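Long-range contacts in membrane-fusion protein (Streptococcus pneumoniae, PDB 5XU0), which probably serves as the membrane fusion component of a MacAB-like efflux pump, assembling as a hexamer consistent with a channel: residues Glu71-Arg76 / Ala114-Ala119; Tyr55-Arg60 / Ala127-Lys132; Arg60-Ala65 / Asp121-Ala126; Ser49-Ala54 / Ser135-Met140. The protein carries 2 engineered substitutions. One frame throughout, in Å; residues are numbered along the deposited sequence.

Interaction 1: Glu71-Arg76 / Ala114-Ala119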
loop_
_atom_site.group_PDB
_atom_site.type_symbol
_atom_site.label_atom_id
_atom_site.label_comp_id
_atom_site.label_asym_id
_atom_site.label_seq_id
_atom_site.Cartn_x
_atom_site.Cartn_y
_atom_site.Cartn_z
ATOM N N GLU B 71 32.609 20.528 -32.391
ATOM C CA GLU B 71 32.743 19.952 -33.727
ATOM C C GLU B 71 31.782 20.609 -34.711
ATOM O O GLU B 71 32.129 20.838 -35.875
ATOM C CB GLU B 71 32.522 18.439 -33.672
ATOM C CG GLU B 71 33.569 17.694 -32.856
ATOM C CD GLU B 71 33.006 16.483 -32.135
ATOM O OE1 GLU B 71 31.822 16.148 -32.352
ATOM O OE2 GLU B 71 33.751 15.864 -31.345
ATOM N N LEU B 72 30.571 20.935 -34.258
ATOM C CA LEU B 72 29.655 21.671 -35.122
ATOM C C LEU B 72 30.157 23.084 -35.387
ATOM O O LEU B 72 29.885 23.645 -36.454
ATOM C CB LEU B 72 28.260 21.706 -34.502
ATOM C CG LEU B 72 27.544 20.368 -34.303
ATOM C CD1 LEU B 72 26.064 20.597 -34.071
ATOM C CD2 LEU B 72 27.774 19.448 -35.490
ATOM N N ASN B 73 30.891 23.673 -34.440
ATOM C CA ASN B 73 31.466 24.995 -34.672
ATOM C C ASN B 73 32.562 24.939 -35.732
ATOM O O ASN B 73 32.528 25.691 -36.713
ATOM C CB ASN B 73 32.000 25.578 -33.364
ATOM C CG ASN B 73 30.932 26.310 -32.575
ATOM O OD1 ASN B 73 29.844 26.584 -33.086
ATOM N ND2 ASN B 73 31.240 26.640 -31.327
ATOM N N GLN B 74 33.544 24.049 -35.555
ATOM C CA GLN B 74 34.569 23.854 -36.577
ATOM C C GLN B 74 33.972 23.461 -37.918
ATOM O O GLN B 74 34.575 23.746 -38.959
ATOM C CB GLN B 74 35.615 22.821 -36.103
ATOM C CG GLN B 74 35.177 21.345 -35.900
ATOM C CD GLN B 74 34.793 20.572 -37.163
ATOM O OE1 GLN B 74 35.243 20.882 -38.264
ATOM N NE2 GLN B 74 33.945 19.555 -36.995
ATOM N N ALA B 75 32.792 22.844 -37.919
ATOM C CA ALA B 75 32.153 22.424 -39.155
ATOM C C ALA B 75 31.209 23.469 -39.741
ATOM O O ALA B 75 30.745 23.290 -40.871
ATOM C CB ALA B 75 31.391 21.109 -38.938
ATOM N N ARG B 76 30.916 24.552 -39.016
ATOM C CA ARG B 76 30.145 25.638 -39.616
ATOM C C ARG B 76 31.041 26.578 -40.410
ATOM O O ARG B 76 30.636 27.087 -41.462
ATOM C CB ARG B 76 29.382 26.423 -38.545
ATOM C CG ARG B 76 28.492 27.524 -39.114
ATOM C CD ARG B 76 27.798 28.321 -38.023
ATOM N NE ARG B 76 27.044 29.450 -38.565
ATOM C CZ ARG B 76 27.570 30.639 -38.841
ATOM N NH1 ARG B 76 28.861 30.864 -38.628
ATOM N NH2 ARG B 76 26.807 31.607 -39.332
ATOM N N ALA B 114 20.834 24.904 -37.301
ATOM C CA ALA B 114 19.800 24.096 -36.662
ATOM C C ALA B 114 20.410 23.087 -35.695
ATOM O O ALA B 114 20.005 23.004 -34.527
ATOM C CB ALA B 114 18.961 23.389 -37.726
ATOM N N GLN B 115 21.396 22.315 -36.165
ATOM C CA GLN B 115 22.047 21.344 -35.288
ATOM C C GLN B 115 22.652 22.012 -34.057
ATOM O O GLN B 115 22.697 21.406 -32.981
ATOM C CB GLN B 115 23.122 20.577 -36.060
ATOM C CG GLN B 115 22.596 19.753 -37.221
ATOM C CD GLN B 115 23.680 18.916 -37.871
ATOM O OE1 GLN B 115 24.129 19.213 -38.979
ATOM N NE2 GLN B 115 24.109 17.865 -37.183
ATOM N N LEU B 116 23.117 23.256 -34.197
ATOM C CA LEU B 116 23.643 23.996 -33.054
ATOM C C LEU B 116 22.544 24.281 -32.041
ATOM O O LEU B 116 22.700 24.008 -30.844
ATOM C CB LEU B 116 24.285 25.300 -33.528
ATOM C CG LEU B 116 25.714 25.207 -34.058
ATOM C CD1 LEU B 116 26.281 26.595 -34.306
ATOM C CD2 LEU B 116 26.578 24.443 -33.076
ATOM N N GLY B 117 21.423 24.833 -32.507
ATOM C CA GLY B 117 20.272 25.002 -31.639
ATOM C C GLY B 117 19.818 23.717 -30.978
ATOM O O GLY B 117 19.229 23.763 -29.892
ATOM N N ASP B 118 20.083 22.567 -31.599
ATOM C CA ASP B 118 19.729 21.288 -30.997
ATOM C C ASP B 118 20.843 20.690 -30.145
ATOM O O ASP B 118 20.608 19.685 -29.469
ATOM C CB ASP B 118 19.316 20.292 -32.084
ATOM C CG ASP B 118 17.899 20.526 -32.576
ATOM O OD1 ASP B 118 17.299 21.553 -32.192
ATOM O OD2 ASP B 118 17.381 19.687 -33.345
ATOM N N ALA B 119 22.043 21.273 -30.157
ATOM C CA ALA B 119 23.106 20.843 -29.259
ATOM C C ALA B 119 23.205 21.703 -28.010
ATOM O O ALA B 119 23.672 21.212 -26.975
ATOM C CB ALA B 119 24.457 20.846 -29.984
#
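The alpha-helical hairpin of the membrane fusion protein is joined near its tip by Leu72 and Leu116, which meet between its two antiparallel helices, 49-77 and 109-138. The short axes of 71-76 and 114-119 run at 164° to each other. They are 10.3 Å apart at their closest, and the contact lies largely at the surface. Leu72 points toward the other helix and takes the larger part of the contact. Its CB meets CD2 of Leu116 at 3.5 Å. Its CD1 meets CB of Gln115 at 3.6 Å and, more loosely, the methyl of Ala119. The Leu72 and Gln115 side chains cross at about a right angle. In Leu116, CG lies anti to the carbonyl carbon (chi1 -82°), and the branch end comes nearer the partner helix than its CB direction suggests. No hydrogen bond links the segments. Arg76 lays its aliphatic part near Leu116, while its NE forms a salt bridge with Asp113 of the same chain. Asp118 serves a different interface, binding Arg67 and His68 of a neighbouring subunit. At the edge of the leucine pair, OD1 of Asn73 lies 3.8 Å from CD1 of Leu116.

Interaction 2: Tyr55-Arg60 / Ala127-Lys132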
loop_
_atom_site.group_PDB
_atom_site.type_symbol
_atom_site.label_atom_id
_atom_site.label_comp_id
_atom_site.label_asym_id
_atom_site.label_seq_id
_atom_site.Cartn_x
_atom_site.Cartn_y
_atom_site.Cartn_z
ATOM N N TYR B 55 26.277 10.604 -11.354
ATOM C CA TYR B 55 27.102 11.805 -11.462
ATOM C C TYR B 55 28.118 11.672 -12.591
ATOM O O TYR B 55 28.290 12.593 -13.401
ATOM C CB TYR B 55 27.803 12.079 -10.131
ATOM C CG TYR B 55 28.595 13.373 -10.082
ATOM C CD1 TYR B 55 28.070 14.513 -9.485
ATOM C CD2 TYR B 55 29.874 13.451 -10.624
ATOM C CE1 TYR B 55 28.794 15.692 -9.432
ATOM C CE2 TYR B 55 30.604 14.624 -10.573
ATOM C CZ TYR B 55 30.059 15.741 -9.977
ATOM O OH TYR B 55 30.784 16.912 -9.929
ATOM N N ASP B 56 28.801 10.526 -12.662
ATOM C CA ASP B 56 29.817 10.323 -13.689
ATOM C C ASP B 56 29.207 10.377 -15.085
ATOM O O ASP B 56 29.665 11.136 -15.949
ATOM C CB ASP B 56 30.530 8.989 -13.460
ATOM C CG ASP B 56 31.427 9.010 -12.237
ATOM O OD1 ASP B 56 31.862 10.112 -11.836
ATOM O OD2 ASP B 56 31.697 7.927 -11.675
ATOM N N SER B 57 28.167 9.573 -15.324
ATOM C CA SER B 57 27.518 9.568 -16.631
ATOM C C SER B 57 26.995 10.950 -17.003
ATOM O O SER B 57 26.976 11.311 -18.187
ATOM C CB SER B 57 26.383 8.543 -16.645
ATOM O OG SER B 57 25.423 8.842 -17.643
ATOM N N ALA B 58 26.579 11.739 -16.012
ATOM C CA ALA B 58 26.106 13.088 -16.297
ATOM C C ALA B 58 27.254 14.000 -16.717
ATOM O O ALA B 58 27.132 14.756 -17.691
ATOM C CB ALA B 58 25.384 13.651 -15.077
ATOM N N SER B 59 28.377 13.944 -15.996
ATOM C CA SER B 59 29.537 14.732 -16.394
ATOM C C SER B 59 30.003 14.347 -17.793
ATOM O O SER B 59 30.374 15.217 -18.589
ATOM C CB SER B 59 30.669 14.559 -15.381
ATOM O OG SER B 59 30.759 13.218 -14.938
ATOM N N ARG B 60 29.976 13.051 -18.115
ATOM C CA ARG B 60 30.291 12.624 -19.474
ATOM C C ARG B 60 29.256 13.127 -20.472
ATOM O O ARG B 60 29.579 13.338 -21.646
ATOM C CB ARG B 60 30.397 11.101 -19.543
ATOM C CG ARG B 60 31.467 10.523 -18.638
ATOM C CD ARG B 60 31.880 9.134 -19.086
ATOM N NE ARG B 60 30.789 8.177 -18.956
ATOM C CZ ARG B 60 30.507 7.520 -17.837
ATOM N NH1 ARG B 60 31.239 7.724 -16.750
ATOM N NH2 ARG B 60 29.494 6.663 -17.802
ATOM N N ALA B 127 23.306 19.466 -18.311
ATOM C CA ALA B 127 23.547 20.214 -17.081
ATOM C C ALA B 127 22.492 19.893 -16.031
ATOM O O ALA B 127 22.816 19.598 -14.872
ATOM C CB ALA B 127 23.575 21.714 -17.378
ATOM N N ALA B 128 21.215 19.942 -16.422
ATOM C CA ALA B 128 20.141 19.627 -15.485
ATOM C C ALA B 128 20.301 18.220 -14.921
ATOM O O ALA B 128 20.176 18.004 -13.709
ATOM C CB ALA B 128 18.784 19.787 -16.171
ATOM N N GLN B 129 20.582 17.247 -15.792
ATOM C CA GLN B 129 20.834 15.883 -15.337
ATOM C C GLN B 129 21.989 15.845 -14.342
ATOM O O GLN B 129 21.921 15.148 -13.318
ATOM C CB GLN B 129 21.120 14.983 -16.541
ATOM C CG GLN B 129 21.729 13.629 -16.203
ATOM C CD GLN B 129 22.040 12.801 -17.441
ATOM O OE1 GLN B 129 21.621 13.137 -18.551
ATOM N NE2 GLN B 129 22.774 11.707 -17.252
ATOM N N LEU B 130 23.047 16.614 -14.617
ATOM C CA LEU B 130 24.198 16.646 -13.723
ATOM C C LEU B 130 23.803 17.126 -12.334
ATOM O O LEU B 130 24.096 16.464 -11.333
ATOM C CB LEU B 130 25.296 17.537 -14.304
ATOM C CG LEU B 130 26.488 17.751 -13.366
ATOM C CD1 LEU B 130 27.355 16.498 -13.295
ATOM C CD2 LEU B 130 27.309 18.961 -13.787
ATOM N N SER B 131 23.134 18.280 -12.252
ATOM C CA SER B 131 22.755 18.801 -10.942
ATOM C C SER B 131 21.764 17.882 -10.235
ATOM O O SER B 131 21.797 17.773 -9.001
ATOM C CB SER B 131 22.180 20.212 -11.076
ATOM O OG SER B 131 21.246 20.286 -12.137
ATOM N N LYS B 132 20.883 17.215 -10.988
ATOM C CA LYS B 132 20.045 16.178 -10.394
ATOM C C LYS B 132 20.899 15.112 -9.723
ATOM O O LYS B 132 20.591 14.659 -8.613
ATOM C CB LYS B 132 19.145 15.549 -11.459
ATOM C CG LYS B 132 17.990 14.732 -10.896
ATOM C CD LYS B 132 17.734 13.483 -11.728
ATOM C CE LYS B 132 16.344 12.918 -11.465
ATOM N NZ LYS B 132 16.158 11.564 -12.068
#
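Helices 55-60 and 127-132 run antiparallel at 160°, with their short axes 8.4 Å apart at closest approach. Ala58 and Leu130 come nearest, with CA atoms 4.8 Å apart. The small Ala58 makes this approach possible: its CB faces the other helix and sits 3.5 Å from CA of Leu130. Leu130 then reaches round this methyl. Its CG is anti to the backbone N (chi1 174°), and CD1 ends 3.9 Å from CB of Ala58. The same CD1 lies over one face of the Tyr55 ring, 4.3 Å from the centroid and only 13° off the ring normal, as a CH-pi contact. The Tyr55 ring gets there although its CB starts away from helix 127-132, and it also packs on Leu137. Gln129 reaches across with an extended chain, its CG 3.8 Å from CB of Ala58 and its NE2 3.7 Å from CA of Ala58. Within its own helix, Ser59 OG gives a 2.6 Å hydrogen bond to O of Asp56, which also accepts from Arg60 N. Arg60 itself makes a salt bridge to Asp125 of a neighbouring subunit. The helices are thus joined here mainly by apolar packing and one CH-pi contact, with the Gln129 amide resting on Ala58 without a hydrogen bond.

Interaction 3: Arg60-Ala65 / Asp121-Ala126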
loop_
_atom_site.group_PDB
_atom_site.type_symbol
_atom_site.label_atom_id
_atom_site.label_comp_id
_atom_site.label_asym_id
_atom_site.label_seq_id
_atom_site.Cartn_x
_atom_site.Cartn_y
_atom_site.Cartn_z
ATOM N N ARG B 60 29.976 13.051 -18.115
ATOM C CA ARG B 60 30.291 12.624 -19.474
ATOM C C ARG B 60 29.256 13.127 -20.472
ATOM O O ARG B 60 29.579 13.338 -21.646
ATOM C CB ARG B 60 30.397 11.101 -19.543
ATOM C CG ARG B 60 31.467 10.523 -18.638
ATOM C CD ARG B 60 31.880 9.134 -19.086
ATOM N NE ARG B 60 30.789 8.177 -18.956
ATOM C CZ ARG B 60 30.507 7.520 -17.837
ATOM N NH1 ARG B 60 31.239 7.724 -16.750
ATOM N NH2 ARG B 60 29.494 6.663 -17.802
ATOM N N ALA B 61 28.011 13.320 -20.029
ATOM C CA ALA B 61 27.015 13.934 -20.900
ATOM C C ALA B 61 27.388 15.375 -21.225
ATOM O O ALA B 61 27.260 15.812 -22.376
ATOM C CB ALA B 61 25.631 13.864 -20.255
ATOM N N VAL B 62 27.863 16.129 -20.228
ATOM C CA VAL B 62 28.300 17.498 -20.500
ATOM C C VAL B 62 29.554 17.495 -21.367
ATOM O O VAL B 62 29.740 18.372 -22.222
ATOM C CB VAL B 62 28.527 18.262 -19.186
ATOM C CG1 VAL B 62 28.555 19.762 -19.447
ATOM C CG2 VAL B 62 27.448 17.909 -18.176
ATOM N N ALA B 63 30.431 16.514 -21.156
ATOM C CA ALA B 63 31.643 16.389 -21.956
ATOM C C ALA B 63 31.303 16.180 -23.427
ATOM O O ALA B 63 31.711 16.959 -24.297
ATOM C CB ALA B 63 32.477 15.225 -21.421
ATOM N N ARG B 64 30.546 15.121 -23.714
ATOM C CA ARG B 64 30.148 14.819 -25.083
ATOM C C ARG B 64 29.340 15.956 -25.698
ATOM O O ARG B 64 29.483 16.243 -26.892
ATOM C CB ARG B 64 29.365 13.506 -25.085
ATOM C CG ARG B 64 28.528 13.226 -26.311
ATOM C CD ARG B 64 27.914 11.832 -26.225
ATOM N NE ARG B 64 27.713 11.390 -24.845
ATOM C CZ ARG B 64 26.678 11.741 -24.087
ATOM N NH1 ARG B 64 25.743 12.548 -24.572
ATOM N NH2 ARG B 64 26.580 11.290 -22.844
ATOM N N ALA B 65 28.505 16.628 -24.902
ATOM C CA ALA B 65 27.755 17.769 -25.421
ATOM C C ALA B 65 28.690 18.893 -25.852
ATOM O O ALA B 65 28.528 19.461 -26.941
ATOM C CB ALA B 65 26.763 18.265 -24.369
ATOM N N ASP B 121 20.458 22.752 -26.572
ATOM C CA ASP B 121 19.424 22.070 -25.804
ATOM C C ASP B 121 19.978 20.813 -25.148
ATOM O O ASP B 121 19.735 20.556 -23.962
ATOM C CB ASP B 121 18.238 21.729 -26.709
ATOM C CG ASP B 121 17.334 22.918 -26.956
ATOM O OD1 ASP B 121 17.665 24.029 -26.488
ATOM O OD2 ASP B 121 16.288 22.740 -27.616
ATOM N N ALA B 122 20.739 20.020 -25.909
ATOM C CA ALA B 122 21.333 18.805 -25.359
ATOM C C ALA B 122 22.264 19.119 -24.194
ATOM O O ALA B 122 22.278 18.397 -23.190
ATOM C CB ALA B 122 22.076 18.045 -26.456
ATOM N N ARG B 123 23.048 20.195 -24.305
ATOM C CA ARG B 123 23.940 20.554 -23.206
ATOM C C ARG B 123 23.164 21.066 -21.997
ATOM O O ARG B 123 23.594 20.858 -20.856
ATOM C CB ARG B 123 24.976 21.587 -23.668
ATOM C CG ARG B 123 24.511 23.034 -23.615
ATOM C CD ARG B 123 25.654 23.989 -23.323
ATOM N NE ARG B 123 26.570 23.462 -22.317
ATOM C CZ ARG B 123 26.349 23.507 -21.006
ATOM N NH1 ARG B 123 25.234 24.055 -20.537
ATOM N NH2 ARG B 123 27.241 23.005 -20.164
ATOM N N ALA B 124 22.022 21.726 -22.219
ATOM C CA ALA B 124 21.204 22.157 -21.090
ATOM C C ALA B 124 20.593 20.959 -20.372
ATOM O O ALA B 124 20.575 20.907 -19.134
ATOM C CB ALA B 124 20.116 23.119 -21.564
ATOM N N ASP B 125 20.096 19.983 -21.135
ATOM C CA ASP B 125 19.616 18.745 -20.532
ATOM C C ASP B 125 20.730 18.046 -19.764
ATOM O O ASP B 125 20.499 17.498 -18.680
ATOM C CB ASP B 125 19.049 17.819 -21.611
ATOM C CG ASP B 125 17.788 18.370 -22.253
ATOM O OD1 ASP B 125 17.097 19.194 -21.617
ATOM O OD2 ASP B 125 17.490 17.977 -23.399
ATOM N N ALA B 126 21.948 18.055 -20.310
ATOM C CA ALA B 126 23.067 17.418 -19.623
ATOM C C ALA B 126 23.392 18.134 -18.317
ATOM O O ALA B 126 23.719 17.491 -17.314
ATOM C CB ALA B 126 24.291 17.379 -20.536
#
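Ala126 directs its methyl at helix 60-65 and meets Ala61 methyl to methyl, CB to CB, at 3.8 Å. Val62 stands beside this pair and splits its two branches between two partners. Its CG2 lies 4.0 Å from CB of Ala126. Its CG1, anti to the backbone N (chi1 -162°), meets NH2 of Arg123 at 3.6 Å. The guanidinium of Arg123 is set obliquely to that methyl. The bends of the arginine chain at chi2 and chi3 carry the guanidinium along toward the level of Ala126, beside Val62. Nearer its backbone, Arg123 also meets Ala65, which faces it directly: CB of Ala65 is 3.8 Å from CB of Arg123. Alanines at these positions let the antiparallel helices of the hairpin lie close, with short axes 8.6 Å apart at an angle of 164°. Other charged residues on these helices face outward to other chains. Arg64 pairs in a salt bridge with Asp121 of one neighbouring subunit, and Asp125 with Arg60 of another neighbouring subunit. Within the chain the joining is mostly by methyl contacts. Arg123 adds its side chain and a long, weak ion pair with Asp66, while the stronger charge pairs named here go to neighbouring subunits.

Interaction 4: Ser49-Ala54 / Ser135-Met140. Engineered in segment 135-140: Met140 (natural residue Thr).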
loop_
_atom_site.group_PDB
_atom_site.type_symbol
_atom_site.label_atom_id
_atom_site.label_comp_id
_atom_site.label_asym_id
_atom_site.label_seq_id
_atom_site.Cartn_x
_atom_site.Cartn_y
_atom_site.Cartn_z
ATOM N N SER B 49 26.456 4.351 -4.381
ATOM C CA SER B 49 26.996 3.795 -5.619
ATOM C C SER B 49 26.263 4.306 -6.856
ATOM O O SER B 49 26.856 4.992 -7.700
ATOM C CB SER B 49 26.942 2.266 -5.581
ATOM O OG SER B 49 27.863 1.743 -4.641
ATOM N N GLU B 50 24.976 3.963 -6.977
ATOM C CA GLU B 50 24.201 4.366 -8.147
ATOM C C GLU B 50 24.222 5.876 -8.339
ATOM O O GLU B 50 24.313 6.366 -9.469
ATOM C CB GLU B 50 22.758 3.873 -8.023
ATOM C CG GLU B 50 22.605 2.363 -7.982
ATOM C CD GLU B 50 21.153 1.936 -7.899
ATOM O OE1 GLU B 50 20.889 0.725 -7.739
ATOM O OE2 GLU B 50 20.272 2.818 -7.993
ATOM N N ALA B 51 24.138 6.631 -7.243
ATOM C CA ALA B 51 24.201 8.084 -7.349
ATOM C C ALA B 51 25.545 8.532 -7.910
ATOM O O ALA B 51 25.608 9.463 -8.724
ATOM C CB ALA B 51 23.940 8.717 -5.984
ATOM N N GLN B 52 26.628 7.870 -7.494
ATOM C CA GLN B 52 27.946 8.145 -8.060
ATOM C C GLN B 52 27.948 7.919 -9.566
ATOM O O GLN B 52 28.300 8.814 -10.344
ATOM C CB GLN B 52 29.002 7.258 -7.401
ATOM C CG GLN B 52 29.572 7.773 -6.099
ATOM C CD GLN B 52 30.708 6.901 -5.601
ATOM O OE1 GLN B 52 31.640 6.592 -6.347
ATOM N NE2 GLN B 52 30.626 6.482 -4.343
ATOM N N ALA B 53 27.562 6.711 -9.991
ATOM C CA ALA B 53 27.526 6.396 -11.416
ATOM C C ALA B 53 26.691 7.412 -12.186
ATOM O O ALA B 53 27.049 7.804 -13.305
ATOM C CB ALA B 53 26.982 4.982 -11.627
ATOM N N ALA B 54 25.585 7.865 -11.592
ATOM C CA ALA B 54 24.763 8.894 -12.220
ATOM C C ALA B 54 25.544 10.191 -12.394
ATOM O O ALA B 54 25.491 10.823 -13.457
ATOM C CB ALA B 54 23.501 9.131 -11.394
ATOM N N SER B 135 22.439 16.752 -6.345
ATOM C CA SER B 135 21.527 16.808 -5.210
ATOM C C SER B 135 21.076 15.420 -4.775
ATOM O O SER B 135 20.834 15.199 -3.583
ATOM C CB SER B 135 20.319 17.682 -5.547
ATOM O OG SER B 135 19.656 17.203 -6.702
ATOM N N GLN B 136 20.950 14.471 -5.708
ATOM C CA GLN B 136 20.696 13.104 -5.267
ATOM C C GLN B 136 21.911 12.528 -4.556
ATOM O O GLN B 136 21.773 11.641 -3.707
ATOM C CB GLN B 136 20.300 12.210 -6.441
ATOM C CG GLN B 136 19.440 11.023 -6.014
ATOM C CD GLN B 136 19.695 9.767 -6.827
ATOM O OE1 GLN B 136 20.179 9.828 -7.961
ATOM N NE2 GLN B 136 19.376 8.614 -6.243
ATOM N N LEU B 137 23.101 13.029 -4.877
ATOM C CA LEU B 137 24.309 12.532 -4.232
ATOM C C LEU B 137 24.384 12.984 -2.782
ATOM O O LEU B 137 24.616 12.170 -1.880
ATOM C CB LEU B 137 25.538 12.989 -5.007
ATOM C CG LEU B 137 26.797 12.148 -4.847
ATOM C CD1 LEU B 137 26.468 10.694 -4.572
ATOM C CD2 LEU B 137 27.545 12.257 -6.124
ATOM N N ASP B 138 24.189 14.281 -2.529
ATOM C CA ASP B 138 24.219 14.688 -1.128
ATOM C C ASP B 138 22.964 14.265 -0.369
ATOM O O ASP B 138 22.964 14.310 0.865
ATOM C CB ASP B 138 24.443 16.200 -0.997
ATOM C CG ASP B 138 23.448 17.024 -1.787
ATOM O OD1 ASP B 138 22.241 16.710 -1.762
ATOM O OD2 ASP B 138 23.877 18.013 -2.417
ATOM N N ALA B 139 21.911 13.838 -1.066
ATOM C CA ALA B 139 20.727 13.292 -0.406
ATOM C C ALA B 139 20.935 11.876 0.116
ATOM O O ALA B 139 19.964 11.250 0.560
ATOM C CB ALA B 139 19.530 13.319 -1.359
HETATM N N MSE B 140 22.157 11.352 0.072
HETATM C CA MSE B 140 22.440 10.007 0.556
HETATM C C MSE B 140 23.055 10.070 1.946
HETATM O O MSE B 140 23.454 9.053 2.514
HETATM C CB MSE B 140 23.368 9.275 -0.412
HETATM C CG MSE B 140 22.842 9.238 -1.834
HETATM SE SE MSE B 140 21.181 8.240 -1.966
HETATM C CE MSE B 140 21.958 6.469 -1.889
#
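Ala51 and Leu137 form the centre of this contact at the end of the helical hairpin far from its tip. Ala51 has the largest buried area, followed by Leu137, and its methyl points toward 135-140. CB of Ala51 meets CD1 of Leu137 at 3.5 Å. The CA atoms of the two residues are the nearest pair across the segments, 5.4 Å apart. Leu137 has its CG anti to the backbone N (chi1 -156°), which brings CD1 in toward helix 49-54 although the CB does not point straight at it. The same CD1 also lies 4.1 Å from the backbone N of Gln52. Gln136 comes third in buried area. Its side chain starts toward Ala51, and its OE1 stands 4.4 Å from CB of Ala51, a loose contact at the margin. Met140, an engineered residue present as selenomethionine, approaches from beyond the helix end, with CG 4.3 Å from CB of Ala51. No hydrogen bond joins the segments. The contact sits where the hairpin meets the beta part of the chain. Helix 49-77 starts just after strand 42-46, and helix 109-138 ends just before strand 141-143. These strands are neighbours in one antiparallel sheet, and Met140 makes backbone hydrogen bonds with Tyr46 at that junction.

Overall arrangement
All four contacts join helix 49-77 to helix 109-138, the two arms of one antiparallel hairpin. They are nested along the chain: interaction 4 is outermost, then interactions 2 and 3, with interaction 1 innermost, near the tip. Their centres follow the hairpin in the same order. Interactions 4 and 2 are about 10 Å apart, 2 and 3 about 8 Å, and 3 and 1 about 13 Å; interactions 1 and 4 are about 32 Å apart. Interactions 2 and 4 touch through Tyr55 and Leu137. The segments of 2 and 3 overlap at Arg60, which takes no part in either contact. The series holds the arms together from the beta domains outward, consistent with hairpins of six subunits forming a channel.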